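Long-range contact in soluble lytic murein transglycosylase (Pseudomonas aeruginosa, PDB 5OHU), which cleaves the glycan strands of bacterial peptidoglycan as a lytic transglycosylase, acting both from strand ends and within strands: residues Ser341-Gln352 / Leu364-Tyr375. Sequence-based numbering, arbitrary orientation.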
loop_
_atom_site.group_PDB
_atom_site.type_symbol
_atom_site.label_atom_id
_atom_site.label_comp_id
_atom_site.label_asym_id
_atom_site.label_seq_id
_atom_site.Cartn_x
_atom_site.Cartn_y
_atom_site.Cartn_z
ATOM N N SER A 341 4.126 16.452 10.400
ATOM C CA SER A 341 3.594 17.740 9.982
ATOM C C SER A 341 2.093 17.821 10.214
ATOM O O SER A 341 1.573 18.900 10.498
ATOM C CB SER A 341 3.916 17.977 8.511
ATOM O OG SER A 341 3.532 16.846 7.748
ATOM N N ARG A 342 1.387 16.690 10.112
ATOM C CA ARG A 342 -0.049 16.649 10.369
ATOM C C ARG A 342 -0.391 17.169 11.764
ATOM O O ARG A 342 -1.196 18.100 11.921
ATOM C CB ARG A 342 -0.569 15.219 10.187
ATOM C CG ARG A 342 -2.019 15.073 10.619
ATOM C CD ARG A 342 -2.492 13.654 10.509
ATOM N NE ARG A 342 -2.449 13.196 9.124
ATOM C CZ ARG A 342 -1.888 12.049 8.759
ATOM N NH1 ARG A 342 -1.326 11.276 9.685
ATOM N NH2 ARG A 342 -1.889 11.691 7.487
ATOM N N TRP A 343 0.194 16.581 12.796
ATOM C CA TRP A 343 -0.251 16.981 14.125
ATOM C C TRP A 343 0.437 18.239 14.617
ATOM O O TRP A 343 -0.109 18.913 15.501
ATOM C CB TRP A 343 -0.098 15.822 15.116
ATOM C CG TRP A 343 -0.975 14.718 14.663
ATOM C CD1 TRP A 343 -0.599 13.472 14.196
ATOM C CD2 TRP A 343 -2.389 14.794 14.503
ATOM N NE1 TRP A 343 -1.708 12.776 13.790
ATOM C CE2 TRP A 343 -2.818 13.561 13.972
ATOM C CE3 TRP A 343 -3.342 15.782 14.780
ATOM C CZ2 TRP A 343 -4.158 13.291 13.713
ATOM C CZ3 TRP A 343 -4.663 15.517 14.512
ATOM C CH2 TRP A 343 -5.062 14.281 13.984
ATOM N N ARG A 344 1.585 18.605 14.042
ATOM C CA ARG A 344 2.090 19.956 14.276
ATOM C C ARG A 344 1.125 20.976 13.693
ATOM O O ARG A 344 0.823 21.999 14.326
ATOM C CB ARG A 344 3.490 20.128 13.677
ATOM C CG ARG A 344 4.603 19.454 14.485
ATOM C CD ARG A 344 5.985 19.792 13.950
ATOM N NE ARG A 344 6.303 18.898 12.842
ATOM C CZ ARG A 344 7.028 19.219 11.774
ATOM N NH1 ARG A 344 7.538 20.438 11.657
ATOM N NH2 ARG A 344 7.244 18.302 10.834
ATOM N N TYR A 345 0.594 20.697 12.501
ATOM C CA TYR A 345 -0.392 21.611 11.943
ATOM C C TYR A 345 -1.630 21.678 12.823
ATOM O O TYR A 345 -2.111 22.769 13.143
ATOM C CB TYR A 345 -0.787 21.221 10.512
ATOM C CG TYR A 345 -1.930 22.093 10.035
ATOM C CD1 TYR A 345 -1.692 23.423 9.642
ATOM C CD2 TYR A 345 -3.244 21.613 10.023
ATOM C CE1 TYR A 345 -2.723 24.253 9.242
ATOM C CE2 TYR A 345 -4.290 22.426 9.615
ATOM C CZ TYR A 345 -4.019 23.746 9.224
ATOM O OH TYR A 345 -5.056 24.559 8.818
ATOM N N TRP A 346 -2.188 20.522 13.200
ATOM C CA TRP A 346 -3.459 20.572 13.914
ATOM C C TRP A 346 -3.301 21.097 15.337
ATOM O O TRP A 346 -4.238 21.706 15.862
ATOM C CB TRP A 346 -4.147 19.207 13.866
ATOM C CG TRP A 346 -4.831 19.023 12.516
ATOM C CD1 TRP A 346 -4.482 18.152 11.527
ATOM C CD2 TRP A 346 -5.932 19.794 11.999
ATOM N NE1 TRP A 346 -5.314 18.303 10.436
ATOM C CE2 TRP A 346 -6.206 19.314 10.696
ATOM C CE3 TRP A 346 -6.707 20.843 12.507
ATOM C CZ2 TRP A 346 -7.232 19.848 9.898
ATOM C CZ3 TRP A 346 -7.738 21.375 11.716
ATOM C CH2 TRP A 346 -7.991 20.874 10.433
ATOM N N GLN A 347 -2.123 20.959 15.947
ATOM C CA GLN A 347 -1.916 21.616 17.233
ATOM C C GLN A 347 -2.039 23.134 17.102
ATOM O O GLN A 347 -2.763 23.780 17.873
ATOM C CB GLN A 347 -0.561 21.239 17.823
ATOM C CG GLN A 347 -0.266 22.048 19.076
ATOM C CD GLN A 347 0.929 21.510 19.845
ATOM O OE1 GLN A 347 1.963 22.151 19.912
ATOM N NE2 GLN A 347 0.788 20.315 20.411
ATOM N N ALA A 348 -1.332 23.718 16.130
ATOM C CA ALA A 348 -1.441 25.154 15.887
ATOM C C ALA A 348 -2.868 25.550 15.514
ATOM O O ALA A 348 -3.398 26.540 16.030
ATOM C CB ALA A 348 -0.468 25.570 14.781
ATOM N N ARG A 349 -3.519 24.767 14.646
ATOM C CA ARG A 349 -4.818 25.174 14.109
ATOM C C ARG A 349 -5.937 25.007 15.135
ATOM O O ARG A 349 -6.828 25.867 15.234
ATOM C CB ARG A 349 -5.134 24.396 12.817
ATOM C CG ARG A 349 -6.557 24.650 12.242
ATOM C CD ARG A 349 -6.599 26.064 11.639
ATOM N NE ARG A 349 -7.928 26.426 11.143
ATOM C CZ ARG A 349 -8.386 27.671 10.987
ATOM N NH1 ARG A 349 -7.637 28.713 11.302
ATOM N NH2 ARG A 349 -9.608 27.870 10.526
ATOM N N SER A 350 -5.906 23.931 15.927
ATOM C CA SER A 350 -6.917 23.808 16.973
ATOM C C SER A 350 -6.741 24.887 18.035
ATOM O O SER A 350 -7.734 25.402 18.561
ATOM C CB SER A 350 -6.899 22.406 17.598
ATOM O OG SER A 350 -5.661 22.123 18.233
ATOM N N LEU A 351 -5.494 25.258 18.352
ATOM C CA LEU A 351 -5.272 26.367 19.282
ATOM C C LEU A 351 -5.859 27.668 18.726
ATOM O O LEU A 351 -6.569 28.400 19.427
ATOM C CB LEU A 351 -3.770 26.522 19.580
ATOM C CG LEU A 351 -3.398 27.590 20.634
ATOM C CD1 LEU A 351 -4.171 27.387 21.956
ATOM C CD2 LEU A 351 -1.876 27.661 20.915
ATOM N N GLN A 352 -5.592 27.958 17.455
ATOM C CA GLN A 352 -6.124 29.166 16.837
ATOM C C GLN A 352 -7.652 29.174 16.845
ATOM O O GLN A 352 -8.279 30.217 17.074
ATOM C CB GLN A 352 -5.566 29.283 15.416
ATOM C CG GLN A 352 -6.186 30.375 14.584
ATOM C CD GLN A 352 -5.593 30.458 13.186
ATOM O OE1 GLN A 352 -5.291 29.440 12.560
ATOM N NE2 GLN A 352 -5.450 31.672 12.684
ATOM N N LEU A 364 3.847 28.508 16.264
ATOM C CA LEU A 364 3.624 27.102 15.944
ATOM C C LEU A 364 3.596 26.883 14.431
ATOM O O LEU A 364 4.262 25.978 13.909
ATOM C CB LEU A 364 2.334 26.616 16.610
ATOM C CG LEU A 364 2.349 26.656 18.153
ATOM C CD1 LEU A 364 0.984 26.308 18.724
ATOM C CD2 LEU A 364 3.438 25.737 18.752
ATOM N N TYR A 365 2.866 27.734 13.704
ATOM C CA TYR A 365 2.827 27.612 12.247
ATOM C C TYR A 365 4.202 27.815 11.631
ATOM O O TYR A 365 4.534 27.176 10.625
ATOM C CB TYR A 365 1.852 28.626 11.656
ATOM C CG TYR A 365 0.374 28.304 11.798
ATOM C CD1 TYR A 365 -0.136 27.044 11.470
ATOM C CD2 TYR A 365 -0.509 29.268 12.279
ATOM C CE1 TYR A 365 -1.493 26.767 11.609
ATOM C CE2 TYR A 365 -1.869 29.012 12.408
ATOM C CZ TYR A 365 -2.351 27.760 12.077
ATOM O OH TYR A 365 -3.694 27.532 12.222
ATOM N N GLN A 366 5.015 28.696 12.219
ATOM C CA GLN A 366 6.297 29.031 11.608
ATOM C C GLN A 366 7.248 27.841 11.613
ATOM O O GLN A 366 8.027 27.663 10.672
ATOM C CB GLN A 366 6.910 30.233 12.316
ATOM C CG GLN A 366 6.236 31.532 11.935
ATOM C CD GLN A 366 6.683 32.696 12.788
ATOM O OE1 GLN A 366 7.064 32.527 13.950
ATOM N NE2 GLN A 366 6.636 33.890 12.216
ATOM N N LYS A 367 7.191 27.006 12.649
ATOM C CA LYS A 367 7.938 25.755 12.631
ATOM C C LYS A 367 7.588 24.888 11.435
ATOM O O LYS A 367 8.391 24.042 11.034
ATOM C CB LYS A 367 7.662 24.947 13.902
ATOM C CG LYS A 367 7.785 25.724 15.191
ATOM C CD LYS A 367 6.913 25.104 16.279
ATOM C CE LYS A 367 7.350 23.694 16.642
ATOM N NZ LYS A 367 6.935 23.345 18.032
ATOM N N LEU A 368 6.402 25.069 10.866
ATOM C CA LEU A 368 5.851 24.168 9.871
ATOM C C LEU A 368 6.019 24.696 8.456
ATOM O O LEU A 368 6.415 23.946 7.560
ATOM C CB LEU A 368 4.375 23.916 10.181
ATOM C CG LEU A 368 3.893 22.582 9.667
ATOM C CD1 LEU A 368 4.938 21.541 9.993
ATOM C CD2 LEU A 368 2.595 22.254 10.344
ATOM N N ALA A 369 5.710 25.973 8.226
ATOM C CA ALA A 369 6.228 26.628 7.039
ATOM C C ALA A 369 7.727 26.337 6.953
ATOM O O ALA A 369 8.454 26.452 7.944
ATOM C CB ALA A 369 5.944 28.129 7.095
ATOM N N GLY A 370 8.169 25.876 5.784
ATOM C CA GLY A 370 9.446 25.214 5.639
ATOM C C GLY A 370 9.338 23.729 5.346
ATOM O O GLY A 370 10.298 23.140 4.832
ATOM N N GLU A 371 8.201 23.105 5.664
ATOM C CA GLU A 371 7.929 21.731 5.268
ATOM C C GLU A 371 7.305 21.732 3.878
ATOM O O GLU A 371 6.478 22.588 3.557
ATOM C CB GLU A 371 6.997 21.051 6.269
ATOM C CG GLU A 371 6.831 19.550 6.060
ATOM C CD GLU A 371 7.734 18.734 6.954
ATOM O OE1 GLU A 371 8.147 19.251 8.016
ATOM O OE2 GLU A 371 8.021 17.571 6.599
ATOM N N ARG A 372 7.707 20.771 3.048
ATOM C CA ARG A 372 7.361 20.802 1.634
ATOM C C ARG A 372 6.132 19.960 1.293
ATOM O O ARG A 372 5.938 19.615 0.127
ATOM C CB ARG A 372 8.556 20.349 0.794
ATOM C CG ARG A 372 9.851 21.044 1.165
ATOM C CD ARG A 372 10.725 21.278 -0.044
ATOM N NE ARG A 372 10.023 22.037 -1.074
ATOM C CZ ARG A 372 10.588 22.477 -2.196
ATOM N NH1 ARG A 372 11.870 22.239 -2.435
ATOM N NH2 ARG A 372 9.869 23.156 -3.076
ATOM N N ASP A 373 5.289 19.634 2.269
ATOM C CA ASP A 373 4.141 18.778 2.000
ATOM C C ASP A 373 2.838 19.551 2.221
ATOM O O ASP A 373 2.841 20.769 2.428
ATOM C CB ASP A 373 4.219 17.500 2.834
ATOM C CG ASP A 373 3.948 17.732 4.311
ATOM O OD1 ASP A 373 4.010 18.885 4.782
ATOM O OD2 ASP A 373 3.687 16.738 5.007
ATOM N N PHE A 374 1.723 18.818 2.189
ATOM C CA PHE A 374 0.398 19.428 2.288
ATOM C C PHE A 374 0.252 20.284 3.539
ATOM O O PHE A 374 -0.257 21.407 3.473
ATOM C CB PHE A 374 -0.675 18.330 2.235
ATOM C CG PHE A 374 -2.079 18.815 2.524
ATOM C CD1 PHE A 374 -2.818 19.457 1.516
ATOM C CD2 PHE A 374 -2.648 18.666 3.787
ATOM C CE1 PHE A 374 -4.107 19.919 1.738
ATOM C CE2 PHE A 374 -3.953 19.112 4.020
ATOM C CZ PHE A 374 -4.681 19.754 2.991
ATOM N N TYR A 375 0.683 19.770 4.700
ATOM C CA TYR A 375 0.507 20.524 5.938
ATOM C C TYR A 375 1.445 21.732 6.031
ATOM O O TYR A 375 1.128 22.697 6.738
ATOM C CB TYR A 375 0.702 19.594 7.142
ATOM C CG TYR A 375 -0.347 18.495 7.211
ATOM C CD1 TYR A 375 -1.650 18.774 7.628
ATOM C CD2 TYR A 375 -0.045 17.181 6.831
ATOM C CE1 TYR A 375 -2.632 17.784 7.664
ATOM C CE2 TYR A 375 -1.020 16.182 6.878
ATOM C CZ TYR A 375 -2.305 16.488 7.306
ATOM O OH TYR A 375 -3.262 15.496 7.348
#
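Arg344 and Glu371 form the salt bridge of this contact: NH2 of the arginine lies 3.1 Å from Glu371 OE1 and meets it from above the carboxylate plane, the two flat groups turned 71° apart. Ser341 OG donates to the syn lone pair of Asp373 OD2 (2.7 Å), while OD1 of this N-cap aspartate takes the backbone N of Gly376 in helix 374-383. Arg342 NE gives a 3.0 Å hydrogen bond to Tyr375 OH, which lies close to the guanidinium plane. Glu600 and Gln612, much later in the chain, also bond that hydroxyl, and Glu311 of helix 307-319 forms a salt bridge with the arginine's NH1. At the far end Tyr365 OH donates to Gln352 OE1, which also takes a weak bond from Arg349 NH1.

Helices 341-354 and 360-368 make an antiparallel hairpin, consistent with the helical superhelix of Slt70-like enzymes; the axes of its 341-352 and 364-368 portions approach to 9.0 Å at 155°. Tyr365 and Tyr375 are knobs in holes of helix 341-354. The Tyr375 ring lies flat beneath Arg342, whose CA stands 3.5 Å from the ring centroid, with Phe374 on the opposite face. Ala348 CB sits over one face of Tyr365, and the Tyr345 ring meets that tyrosine obliquely, CE1 to CE1. With CG anti to the backbone N (chi1 -153°), Leu368 splays its methyls: CD2 presses on Tyr345 CB at 3.5 Å, and CD1 lies over the Arg344 guanidinium. Leu364 packs its CB on Ala348 CB and its CD1 against Leu351 CD2.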